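Local atomic coordinates of protein F1 (Vaccinia virus ankara, PDB entry 4D2M), a protein that binds the BH3 region of the pro-apoptotic protein Bim and, as a viral Bcl-2-like protein, probably blocks apoptosis of the infected cell. Residues 91-96 with 141-146; 130-133 with 137-140; 116-121 with 159-164; 49-52 with 56-59. The protein carries 1 engineered substitution. One frame throughout, in Å; residues are numbered along the deposited sequence.

Contact 1: residues 91-96 with 141-146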
loop_
_atom_site.group_PDB
_atom_site.type_symbol
_atom_site.label_atom_id
_atom_site.label_comp_id
_atom_site.label_asym_id
_atom_site.label_seq_id
_atom_site.Cartn_x
_atom_site.Cartn_y
_atom_site.Cartn_z
ATOM N N ILE A 91 -4.414 17.889 -23.574
ATOM C CA ILE A 91 -4.012 18.344 -24.898
ATOM C C ILE A 91 -2.514 18.137 -25.120
ATOM O O ILE A 91 -2.098 17.585 -26.137
ATOM C CB ILE A 91 -4.366 19.837 -25.103
ATOM C CG1 ILE A 91 -5.885 20.011 -25.149
ATOM C CG2 ILE A 91 -3.750 20.382 -26.398
ATOM C CD1 ILE A 91 -6.350 21.452 -25.034
ATOM N N TYR A 92 -1.710 18.575 -24.159
ATOM C CA TYR A 92 -0.262 18.607 -24.339
ATOM C C TYR A 92 0.396 17.229 -24.224
ATOM O O TYR A 92 1.317 16.922 -24.979
ATOM C CB TYR A 92 0.361 19.579 -23.332
ATOM C CG TYR A 92 0.190 21.037 -23.720
ATOM C CD1 TYR A 92 -1.071 21.610 -23.808
ATOM C CD2 TYR A 92 1.291 21.836 -24.002
ATOM C CE1 TYR A 92 -1.234 22.937 -24.166
ATOM C CE2 TYR A 92 1.138 23.167 -24.359
ATOM C CZ TYR A 92 -0.126 23.710 -24.439
ATOM O OH TYR A 92 -0.288 25.032 -24.793
ATOM N N CYS A 93 -0.073 16.398 -23.295
ATOM C CA CYS A 93 0.532 15.080 -23.095
ATOM C C CYS A 93 0.057 14.068 -24.131
ATOM O O CYS A 93 0.768 13.112 -24.438
ATOM C CB CYS A 93 0.236 14.552 -21.692
ATOM S SG CYS A 93 1.125 15.425 -20.397
ATOM N N ASP A 94 -1.144 14.268 -24.665
ATOM C CA ASP A 94 -1.633 13.410 -25.738
ATOM C C ASP A 94 -0.748 13.575 -26.965
ATOM O O ASP A 94 -0.421 12.602 -27.641
ATOM C CB ASP A 94 -3.088 13.729 -26.092
ATOM C CG ASP A 94 -4.077 13.130 -25.107
ATOM O OD1 ASP A 94 -3.652 12.684 -24.018
ATOM O OD2 ASP A 94 -5.286 13.116 -25.422
ATOM N N LYS A 95 -0.354 14.815 -27.242
ATOM C CA LYS A 95 0.482 15.108 -28.399
ATOM C C LYS A 95 1.881 14.519 -28.224
ATOM O O LYS A 95 2.422 13.906 -29.143
ATOM C CB LYS A 95 0.577 16.616 -28.628
ATOM C CG LYS A 95 1.185 16.988 -29.972
ATOM C CD LYS A 95 1.207 18.491 -30.188
ATOM C CE LYS A 95 1.686 18.839 -31.590
ATOM N NZ LYS A 95 3.034 18.272 -31.881
ATOM N N VAL A 96 2.460 14.713 -27.043
ATOM C CA VAL A 96 3.763 14.140 -26.719
ATOM C C VAL A 96 3.681 12.618 -26.815
ATOM O O VAL A 96 4.543 11.984 -27.419
ATOM C CB VAL A 96 4.235 14.585 -25.298
ATOM C CG1 VAL A 96 5.464 13.795 -24.803
ATOM C CG2 VAL A 96 4.541 16.072 -25.299
ATOM N N THR A 141 7.601 13.229 -18.977
ATOM C CA THR A 141 7.606 12.326 -17.832
ATOM C C THR A 141 6.189 11.857 -17.520
ATOM O O THR A 141 5.963 10.682 -17.246
ATOM C CB THR A 141 8.206 12.990 -16.581
ATOM O OG1 THR A 141 9.524 13.469 -16.876
ATOM C CG2 THR A 141 8.281 11.991 -15.436
ATOM N N ILE A 142 5.239 12.784 -17.555
ATOM C CA ILE A 142 3.840 12.441 -17.360
ATOM C C ILE A 142 3.409 11.402 -18.391
ATOM O O ILE A 142 2.795 10.392 -18.046
ATOM C CB ILE A 142 2.935 13.685 -17.463
ATOM C CG1 ILE A 142 3.267 14.668 -16.339
ATOM C CG2 ILE A 142 1.462 13.292 -17.381
ATOM C CD1 ILE A 142 2.677 16.056 -16.530
ATOM N N SER A 143 3.743 11.650 -19.653
ATOM C CA SER A 143 3.384 10.738 -20.732
ATOM C C SER A 143 4.000 9.359 -20.514
ATOM O O SER A 143 3.349 8.340 -20.734
ATOM C CB SER A 143 3.824 11.303 -22.085
ATOM O OG SER A 143 3.017 12.407 -22.464
ATOM N N PHE A 144 5.254 9.326 -20.079
ATOM C CA PHE A 144 5.919 8.055 -19.824
ATOM C C PHE A 144 5.271 7.326 -18.648
ATOM O O PHE A 144 4.992 6.131 -18.735
ATOM C CB PHE A 144 7.409 8.260 -19.556
ATOM C CG PHE A 144 8.131 6.993 -19.202
ATOM C CD1 PHE A 144 8.360 6.021 -20.161
ATOM C CD2 PHE A 144 8.570 6.768 -17.909
ATOM C CE1 PHE A 144 9.016 4.852 -19.839
ATOM C CE2 PHE A 144 9.229 5.600 -17.581
ATOM C CZ PHE A 144 9.452 4.642 -18.546
ATOM N N ILE A 145 5.024 8.047 -17.558
ATOM C CA ILE A 145 4.392 7.459 -16.379
ATOM C C ILE A 145 2.987 6.973 -16.719
ATOM O O ILE A 145 2.541 5.942 -16.215
ATOM C CB ILE A 145 4.317 8.465 -15.203
ATOM C CG1 ILE A 145 5.722 8.808 -14.697
ATOM C CG2 ILE A 145 3.469 7.913 -14.053
ATOM C CD1 ILE A 145 6.500 7.633 -14.140
ATOM N N THR A 146 2.291 7.725 -17.565
ATOM C CA THR A 146 0.965 7.329 -18.010
ATOM C C THR A 146 1.044 6.007 -18.767
ATOM O O THR A 146 0.199 5.135 -18.590
ATOM C CB THR A 146 0.328 8.405 -18.907
ATOM O OG1 THR A 146 0.247 9.638 -18.184
ATOM C CG2 THR A 146 -1.065 7.988 -19.346
#
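C93 is the first residue of 91-96 to meet 141-146, and its nearest backbone partner is S143. The two helical segments pass at 9.1 Å between axes, with a signed crossing angle of -70°. C93 places SG beside its own backbone N (chi1 -71°), and the sulfur then rests against the I142 branch methyl, SG to CG2 3.7 Å. Its CB packs on the hydroxyl of S143. The C93 carbonyl also faces that hydroxyl, with S143 OG 3.1 Å from C93 O. The one hydroxyl proton could go elsewhere instead, so this bond is uncertain. S97 OG is hydrogen-bonded to both S143 OG and C93 O. One turn on, V96 completes the contact. Its CG1 lies 3.7 Å from S143 OG and also touches S143 CB, while the V96 side chain packs on an aromatic residue of the bound Bim peptide. The contact thus joins two helices that both touch the peptide, in keeping with the Bcl-2 fold. The buried S143 hydroxyl has S97 OG as its main partner, with C93 O near and a weak bond to L139 O of its own helix, so a polar group is accommodated within an otherwise apolar interface.

Contact 2: residues 130-133 with 137-140. Unlike the reference sequence in segment 130-133: L130 (reference Met).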
loop_
_atom_site.group_PDB
_atom_site.type_symbol
_atom_site.label_atom_id
_atom_site.label_comp_id
_atom_site.label_asym_id
_atom_site.label_seq_id
_atom_site.Cartn_x
_atom_site.Cartn_y
_atom_site.Cartn_z
ATOM N N LEU A 130 15.432 19.455 -11.445
ATOM C CA LEU A 130 16.112 20.501 -10.690
ATOM C C LEU A 130 17.032 21.328 -11.581
ATOM O O LEU A 130 17.168 22.536 -11.394
ATOM C CB LEU A 130 16.911 19.887 -9.542
ATOM C CG LEU A 130 16.284 19.927 -8.146
ATOM C CD1 LEU A 130 14.788 19.650 -8.143
ATOM C CD2 LEU A 130 16.979 18.908 -7.283
ATOM N N ASP A 131 17.663 20.668 -12.548
ATOM C CA ASP A 131 18.576 21.339 -13.467
ATOM C C ASP A 131 17.850 21.782 -14.735
ATOM O O ASP A 131 18.109 22.864 -15.264
ATOM C CB ASP A 131 19.742 20.416 -13.821
ATOM C CG ASP A 131 20.521 19.969 -12.600
ATOM O OD1 ASP A 131 20.844 20.827 -11.751
ATOM O OD2 ASP A 131 20.812 18.759 -12.488
ATOM N N ASN A 132 16.940 20.937 -15.210
ATOM C CA ASN A 132 16.173 21.220 -16.417
ATOM C C ASN A 132 14.805 21.801 -16.070
ATOM O O ASN A 132 13.960 21.114 -15.495
ATOM C CB ASN A 132 16.016 19.944 -17.249
ATOM C CG ASN A 132 15.437 20.211 -18.627
ATOM O OD1 ASN A 132 14.423 20.892 -18.771
ATOM N ND2 ASN A 132 16.089 19.673 -19.651
ATOM N N LYS A 133 14.593 23.063 -16.434
ATOM C CA LYS A 133 13.375 23.782 -16.065
ATOM C C LYS A 133 12.462 24.050 -17.263
ATOM O O LYS A 133 11.612 24.939 -17.218
ATOM C CB LYS A 133 13.740 25.101 -15.377
ATOM C CG LYS A 133 14.403 24.923 -14.017
ATOM C CD LYS A 133 13.410 24.425 -12.976
ATOM C CE LYS A 133 14.105 23.948 -11.713
ATOM N NZ LYS A 133 13.189 23.149 -10.851
ATOM N N VAL A 137 10.313 18.346 -20.549
ATOM C CA VAL A 137 10.736 17.184 -19.772
ATOM C C VAL A 137 9.650 16.783 -18.774
ATOM O O VAL A 137 9.514 15.609 -18.424
ATOM C CB VAL A 137 12.076 17.446 -19.035
ATOM C CG1 VAL A 137 11.928 18.503 -17.936
ATOM C CG2 VAL A 137 12.633 16.148 -18.464
ATOM N N ARG A 138 8.861 17.760 -18.342
ATOM C CA ARG A 138 7.785 17.513 -17.395
ATOM C C ARG A 138 6.598 16.846 -18.081
ATOM O O ARG A 138 6.009 15.910 -17.540
ATOM C CB ARG A 138 7.363 18.822 -16.728
ATOM C CG ARG A 138 8.354 19.276 -15.670
ATOM C CD ARG A 138 8.452 20.786 -15.549
ATOM N NE ARG A 138 9.368 21.154 -14.469
ATOM C CZ ARG A 138 10.681 21.312 -14.612
ATOM N NH1 ARG A 138 11.254 21.155 -15.799
ATOM N NH2 ARG A 138 11.427 21.636 -13.563
ATOM N N LEU A 139 6.262 17.323 -19.275
ATOM C CA LEU A 139 5.205 16.714 -20.075
ATOM C C LEU A 139 5.586 15.303 -20.517
ATOM O O LEU A 139 4.743 14.404 -20.546
ATOM C CB LEU A 139 4.900 17.574 -21.305
ATOM C CG LEU A 139 4.294 18.955 -21.045
ATOM C CD1 LEU A 139 4.164 19.733 -22.347
ATOM C CD2 LEU A 139 2.943 18.835 -20.356
ATOM N N ALA A 140 6.856 15.114 -20.859
ATOM C CA ALA A 140 7.336 13.817 -21.319
ATOM C C ALA A 140 7.294 12.789 -20.192
ATOM O O ALA A 140 6.989 11.617 -20.419
ATOM C CB ALA A 140 8.744 13.944 -21.870
#
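R138 and N132 form the tight part of this contact. The guanidinium of R138 reaches back over the turn and takes the N132 carbonyl at its edge. NH1 donates to N132 O at 2.7 Å with an N-H...O angle of 157°. The carbonyl oxygen lies close to the guanidinium plane, although NH1 is itself tilted 26° from the carbonyl plane. NH2 adds a weak bond to the same oxygen at 3.2 Å. NH1 also bonds G134 O and NH2 forms a salt bridge with D171, so several partners fix the rotation of the group. A bend at chi2 (148°) helps to bring the R138 chain round to them.

N132 holds the turn from its own side. Its OD1 accepts from G134 N, which makes an Asx turn between helix 118-131 and helix 135-150. The same OD1 lies 3.6 Å from V137 CG1, and the N132 and V137 side chains run alongside each other in opposite directions. Helices 118-131 and 135-150 both touch the bound Bim peptide, as expected for the groove of a Bcl-2-like fold. Here N132 packs on a basic side chain of the peptide and V137 on the peptide backbone.

K133 is on the looser, exposed side. Its bent aliphatic chain runs obliquely to R138, with K133 CD 3.5 Å from R138 NH2. K133 NZ lies 3.6 Å from R138 NH2, in the guanidinium plane. Both positive groups face the D171 carboxylate, which probably offsets their charges, though K133 is only a long, weak partner of it. The K133 carbonyl is bonded by Y177 OH.

Contact 3: residues 116-121 with 159-164. Engineered in segment 116-121: F121 (natural residue Ile).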
loop_
_atom_site.group_PDB
_atom_site.type_symbol
_atom_site.label_atom_id
_atom_site.label_comp_id
_atom_site.label_asym_id
_atom_site.label_seq_id
_atom_site.Cartn_x
_atom_site.Cartn_y
_atom_site.Cartn_z
ATOM N N PHE A 116 14.901 -2.334 -12.405
ATOM C CA PHE A 116 14.184 -1.059 -12.420
ATOM C C PHE A 116 13.239 -0.959 -11.229
ATOM O O PHE A 116 12.516 -1.906 -10.922
ATOM C CB PHE A 116 13.395 -0.889 -13.721
ATOM C CG PHE A 116 12.549 0.361 -13.764
ATOM C CD1 PHE A 116 11.256 0.361 -13.266
ATOM C CD2 PHE A 116 13.049 1.533 -14.308
ATOM C CE1 PHE A 116 10.480 1.507 -13.308
ATOM C CE2 PHE A 116 12.278 2.680 -14.355
ATOM C CZ PHE A 116 10.993 2.667 -13.852
ATOM N N THR A 117 13.249 0.192 -10.564
ATOM C CA THR A 117 12.337 0.448 -9.456
ATOM C C THR A 117 11.758 1.852 -9.568
ATOM O O THR A 117 12.460 2.797 -9.931
ATOM C CB THR A 117 13.033 0.302 -8.090
ATOM O OG1 THR A 117 13.920 1.406 -7.882
ATOM C CG2 THR A 117 13.818 -1.000 -8.016
ATOM N N VAL A 118 10.475 1.984 -9.254
ATOM C CA VAL A 118 9.809 3.279 -9.294
ATOM C C VAL A 118 10.464 4.243 -8.306
ATOM O O VAL A 118 10.593 5.434 -8.588
ATOM C CB VAL A 118 8.301 3.145 -8.983
ATOM C CG1 VAL A 118 7.635 4.516 -8.890
ATOM C CG2 VAL A 118 7.618 2.303 -10.051
ATOM N N TYR A 119 10.878 3.724 -7.154
ATOM C CA TYR A 119 11.523 4.547 -6.133
ATOM C C TYR A 119 12.742 5.263 -6.708
ATOM O O TYR A 119 12.849 6.487 -6.631
ATOM C CB TYR A 119 11.950 3.702 -4.930
ATOM C CG TYR A 119 10.852 2.860 -4.318
ATOM C CD1 TYR A 119 9.840 3.442 -3.567
ATOM C CD2 TYR A 119 10.841 1.480 -4.475
ATOM C CE1 TYR A 119 8.841 2.675 -3.000
ATOM C CE2 TYR A 119 9.845 0.705 -3.911
ATOM C CZ TYR A 119 8.848 1.308 -3.175
ATOM O OH TYR A 119 7.856 0.539 -2.611
ATOM N N ASP A 120 13.656 4.490 -7.290
ATOM C CA ASP A 120 14.873 5.047 -7.872
ATOM C C ASP A 120 14.568 5.938 -9.071
ATOM O O ASP A 120 15.224 6.959 -9.265
ATOM C CB ASP A 120 15.834 3.934 -8.294
ATOM C CG ASP A 120 16.512 3.265 -7.111
ATOM O OD1 ASP A 120 16.787 3.958 -6.110
ATOM O OD2 ASP A 120 16.777 2.047 -7.187
ATOM N N PHE A 121 13.585 5.555 -9.880
ATOM C CA PHE A 121 13.231 6.362 -11.043
ATOM C C PHE A 121 12.699 7.719 -10.601
ATOM O O PHE A 121 13.042 8.743 -11.186
ATOM C CB PHE A 121 12.197 5.658 -11.927
ATOM C CG PHE A 121 11.792 6.466 -13.130
ATOM C CD1 PHE A 121 12.705 6.735 -14.137
ATOM C CD2 PHE A 121 10.512 6.981 -13.242
ATOM C CE1 PHE A 121 12.344 7.488 -15.241
ATOM C CE2 PHE A 121 10.145 7.733 -14.346
ATOM C CZ PHE A 121 11.063 7.988 -15.343
ATOM N N ILE A 159 -1.461 3.095 -8.740
ATOM C CA ILE A 159 -1.937 4.329 -8.126
ATOM C C ILE A 159 -0.870 4.900 -7.201
ATOM O O ILE A 159 -0.757 6.119 -7.054
ATOM C CB ILE A 159 -3.262 4.118 -7.349
ATOM C CG1 ILE A 159 -3.836 5.460 -6.876
ATOM C CG2 ILE A 159 -3.071 3.182 -6.165
ATOM C CD1 ILE A 159 -4.231 6.412 -8.006
ATOM N N LYS A 160 -0.089 4.017 -6.584
ATOM C CA LYS A 160 1.067 4.431 -5.800
ATOM C C LYS A 160 2.056 5.201 -6.666
ATOM O O LYS A 160 2.586 6.232 -6.255
ATOM C CB LYS A 160 1.775 3.225 -5.183
ATOM C CG LYS A 160 1.160 2.691 -3.901
ATOM C CD LYS A 160 2.117 1.702 -3.246
ATOM C CE LYS A 160 1.394 0.662 -2.413
ATOM N NZ LYS A 160 2.263 -0.514 -2.129
ATOM N N MET A 161 2.307 4.679 -7.863
ATOM C CA MET A 161 3.245 5.298 -8.791
ATOM C C MET A 161 2.749 6.673 -9.221
ATOM O O MET A 161 3.511 7.639 -9.231
ATOM C CB MET A 161 3.452 4.405 -10.019
ATOM C CG MET A 161 4.326 5.021 -11.107
ATOM S SD MET A 161 4.517 3.933 -12.532
ATOM C CE MET A 161 2.834 3.859 -13.147
ATOM N N PHE A 162 1.472 6.750 -9.585
ATOM C CA PHE A 162 0.862 8.016 -9.989
ATOM C C PHE A 162 0.999 9.060 -8.886
ATOM O O PHE A 162 1.401 10.196 -9.137
ATOM C CB PHE A 162 -0.621 7.825 -10.329
ATOM C CG PHE A 162 -0.874 7.026 -11.584
ATOM C CD1 PHE A 162 0.139 6.774 -12.496
ATOM C CD2 PHE A 162 -2.143 6.537 -11.854
ATOM C CE1 PHE A 162 -0.109 6.047 -13.650
ATOM C CE2 PHE A 162 -2.395 5.812 -13.004
ATOM C CZ PHE A 162 -1.380 5.567 -13.902
ATOM N N THR A 163 0.670 8.662 -7.661
ATOM C CA THR A 163 0.665 9.582 -6.532
ATOM C C THR A 163 2.063 10.137 -6.284
ATOM O O THR A 163 2.254 11.351 -6.226
ATOM C CB THR A 163 0.139 8.889 -5.264
ATOM O OG1 THR A 163 -1.182 8.391 -5.518
ATOM C CG2 THR A 163 0.095 9.855 -4.085
ATOM N N LEU A 164 3.040 9.244 -6.165
ATOM C CA LEU A 164 4.424 9.645 -5.943
ATOM C C LEU A 164 4.939 10.563 -7.048
ATOM O O LEU A 164 5.400 11.671 -6.778
ATOM C CB LEU A 164 5.319 8.407 -5.835
ATOM C CG LEU A 164 6.830 8.644 -5.829
ATOM C CD1 LEU A 164 7.227 9.654 -4.765
ATOM C CD2 LEU A 164 7.570 7.327 -5.615
#
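V118 packs on M161 and L164, and the contact across the segments is apolar. V118 CG1 does the touching in both cases. It lies 4.0 Å from M161 CG, and the two side chains cross at about a right angle. The same methyl is 4.3 Å from L164 CD2, so it sits against two residues of one face of helix 155-169. Extension of CG1 opposite the V118 backbone N (chi1 174°) carries it toward that helix.

The side-chain bonds of T117 and T163 are local to their own segments. T117 is the N-cap of helix 118-131, and its OG1 accepts from D120 N at 3.2 Å. T117 OG1 also makes a weak bond to D120 OD2. On the other segment, T163 OG1 donates to I159 O at 2.8 Å. I159 O also accepts the backbone N of T163.

F121, an engineered residue, meets the ring of F144, with the planes at about 60°. The bound Bim peptide also touches helix 118-131 here, and an acidic peptide side chain bonds T117 N.

The contact lays the start of helix 118-131 against helix 155-169. Helix 135-150 adjoins both, through I145 on F121 and F162 and through L148 on M161.

Contact 4: residues 49-52 with 56-59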
loop_
_atom_site.group_PDB
_atom_site.type_symbol
_atom_site.label_atom_id
_atom_site.label_comp_id
_atom_site.label_asym_id
_atom_site.label_seq_id
_atom_site.Cartn_x
_atom_site.Cartn_y
_atom_site.Cartn_z
ATOM N N ASP A 49 -4.598 -12.870 -19.827
ATOM C CA ASP A 49 -3.997 -13.846 -18.927
ATOM C C ASP A 49 -4.528 -13.629 -17.513
ATOM O O ASP A 49 -4.419 -14.505 -16.655
ATOM C CB ASP A 49 -2.471 -13.741 -18.950
ATOM C CG ASP A 49 -1.880 -14.121 -20.296
ATOM O OD1 ASP A 49 -1.775 -15.333 -20.580
ATOM O OD2 ASP A 49 -1.514 -13.209 -21.068
ATOM N N TYR A 50 -5.102 -12.451 -17.281
ATOM C CA TYR A 50 -5.728 -12.126 -16.004
ATOM C C TYR A 50 -7.210 -12.490 -16.011
ATOM O O TYR A 50 -7.822 -12.646 -14.953
ATOM C CB TYR A 50 -5.558 -10.638 -15.688
ATOM C CG TYR A 50 -4.194 -10.276 -15.143
ATOM C CD1 TYR A 50 -3.084 -10.222 -15.975
ATOM C CD2 TYR A 50 -4.021 -9.982 -13.797
ATOM C CE1 TYR A 50 -1.836 -9.891 -15.479
ATOM C CE2 TYR A 50 -2.779 -9.648 -13.293
ATOM C CZ TYR A 50 -1.690 -9.604 -14.138
ATOM O OH TYR A 50 -0.452 -9.271 -13.638
ATOM N N LEU A 51 -7.776 -12.623 -17.208
ATOM C CA LEU A 51 -9.189 -12.951 -17.375
ATOM C C LEU A 51 -9.365 -14.407 -17.800
ATOM O O LEU A 51 -9.773 -14.685 -18.927
ATOM C CB LEU A 51 -9.831 -12.024 -18.411
ATOM C CG LEU A 51 -9.778 -10.522 -18.121
ATOM C CD1 LEU A 51 -10.300 -9.739 -19.313
ATOM C CD2 LEU A 51 -10.574 -10.182 -16.875
ATOM N N SER A 52 -9.061 -15.330 -16.893
ATOM C CA SER A 52 -9.084 -16.757 -17.212
ATOM C C SER A 52 -10.448 -17.391 -16.945
ATOM O O SER A 52 -10.978 -18.113 -17.791
ATOM C CB SER A 52 -8.008 -17.492 -16.411
ATOM O OG SER A 52 -6.713 -17.054 -16.779
ATOM N N ASP A 56 -12.859 -14.087 -12.734
ATOM C CA ASP A 56 -11.890 -13.052 -13.075
ATOM C C ASP A 56 -12.542 -11.943 -13.898
ATOM O O ASP A 56 -12.255 -10.762 -13.700
ATOM C CB ASP A 56 -10.712 -13.647 -13.850
ATOM C CG ASP A 56 -9.848 -14.559 -12.997
ATOM O OD1 ASP A 56 -9.742 -14.316 -11.777
ATOM O OD2 ASP A 56 -9.270 -15.517 -13.552
ATOM N N HIS A 57 -13.417 -12.332 -14.821
ATOM C CA HIS A 57 -14.131 -11.367 -15.652
ATOM C C HIS A 57 -15.059 -10.494 -14.812
ATOM O O HIS A 57 -15.052 -9.270 -14.936
ATOM C CB HIS A 57 -14.942 -12.079 -16.736
ATOM C CG HIS A 57 -14.128 -12.524 -17.910
ATOM N ND1 HIS A 57 -13.861 -11.703 -18.985
ATOM C CD2 HIS A 57 -13.534 -13.709 -18.186
ATOM C CE1 HIS A 57 -13.135 -12.362 -19.870
ATOM N NE2 HIS A 57 -12.921 -13.581 -19.408
ATOM N N VAL A 58 -15.860 -11.127 -13.963
ATOM C CA VAL A 58 -16.838 -10.400 -13.168
ATOM C C VAL A 58 -16.098 -9.509 -12.181
ATOM O O VAL A 58 -16.452 -8.345 -12.005
ATOM C CB VAL A 58 -17.803 -11.363 -12.435
ATOM C CG1 VAL A 58 -18.798 -10.587 -11.542
ATOM C CG2 VAL A 58 -18.523 -12.264 -13.462
ATOM N N MET A 59 -15.049 -10.045 -11.566
ATOM C CA MET A 59 -14.248 -9.267 -10.627
ATOM C C MET A 59 -13.659 -8.026 -11.288
ATOM O O MET A 59 -13.687 -6.935 -10.717
ATOM C CB MET A 59 -13.119 -10.115 -10.046
ATOM C CG MET A 59 -13.500 -10.887 -8.790
ATOM S SD MET A 59 -12.079 -11.583 -7.917
ATOM C CE MET A 59 -11.088 -10.112 -7.685
#
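The chain turns back sharply here, so the L51 and D56 CA atoms are 5.1 Å apart where the loop 49-52 meets the first turns of helix 54-77. L51 crosses H57 at about a right angle and covers one face of its imidazole. This is a CH-pi contact: L51 CB stands 3.8 Å from the ring centroid, 22° off the normal and displaced toward the rim. L51 CD1 lies beyond the ring outline, on the ND1-CE1 side. The other methyl, CD2, lies 3.6 Å from D56 O. H57 ND1 is bonded to T82 OG1 of the second subunit, which helps to fix the ring's rotation. L51 packs on P79 of the same subunit. Helix 54-77 thus carries this contact onto its partner, consistent with exchange of this helix between subunits.

D56 fills the inside of the turn. Its OD2 takes a weak bond from S52 N at 3.4 Å, with an N-H...O angle of 142°. D56 CB lies 3.3 Å from Y50 O, and S52 CB touches the same carboxylate oxygen, OD2, from the solvent side. T53 OG1 accepts from D56 N, as an N-cap residue would at the start of the helix.

From the N terminus, contact 4 closes first, as a short turn into helix 54-77. It is in series with the others and has no touch with them. Its centre lies about 39 Å from that of contact 2, on the opposite side of the chain's centre. Contact 1 then opens on helix 80-99 and closes on helix 135-150. Contact 3 opens inside that loop, on helix 118-131, and closes later on helix 155-169, so contacts 1 and 3 cross. Contact 2 is the turn between helices 118-131 and 135-150 and nests inside both loops. Contact 1 touches contacts 2 and 3, chiefly through helix 135-150, which links them in one bundle. Contacts 1, 3 and 4 also touch the second subunit.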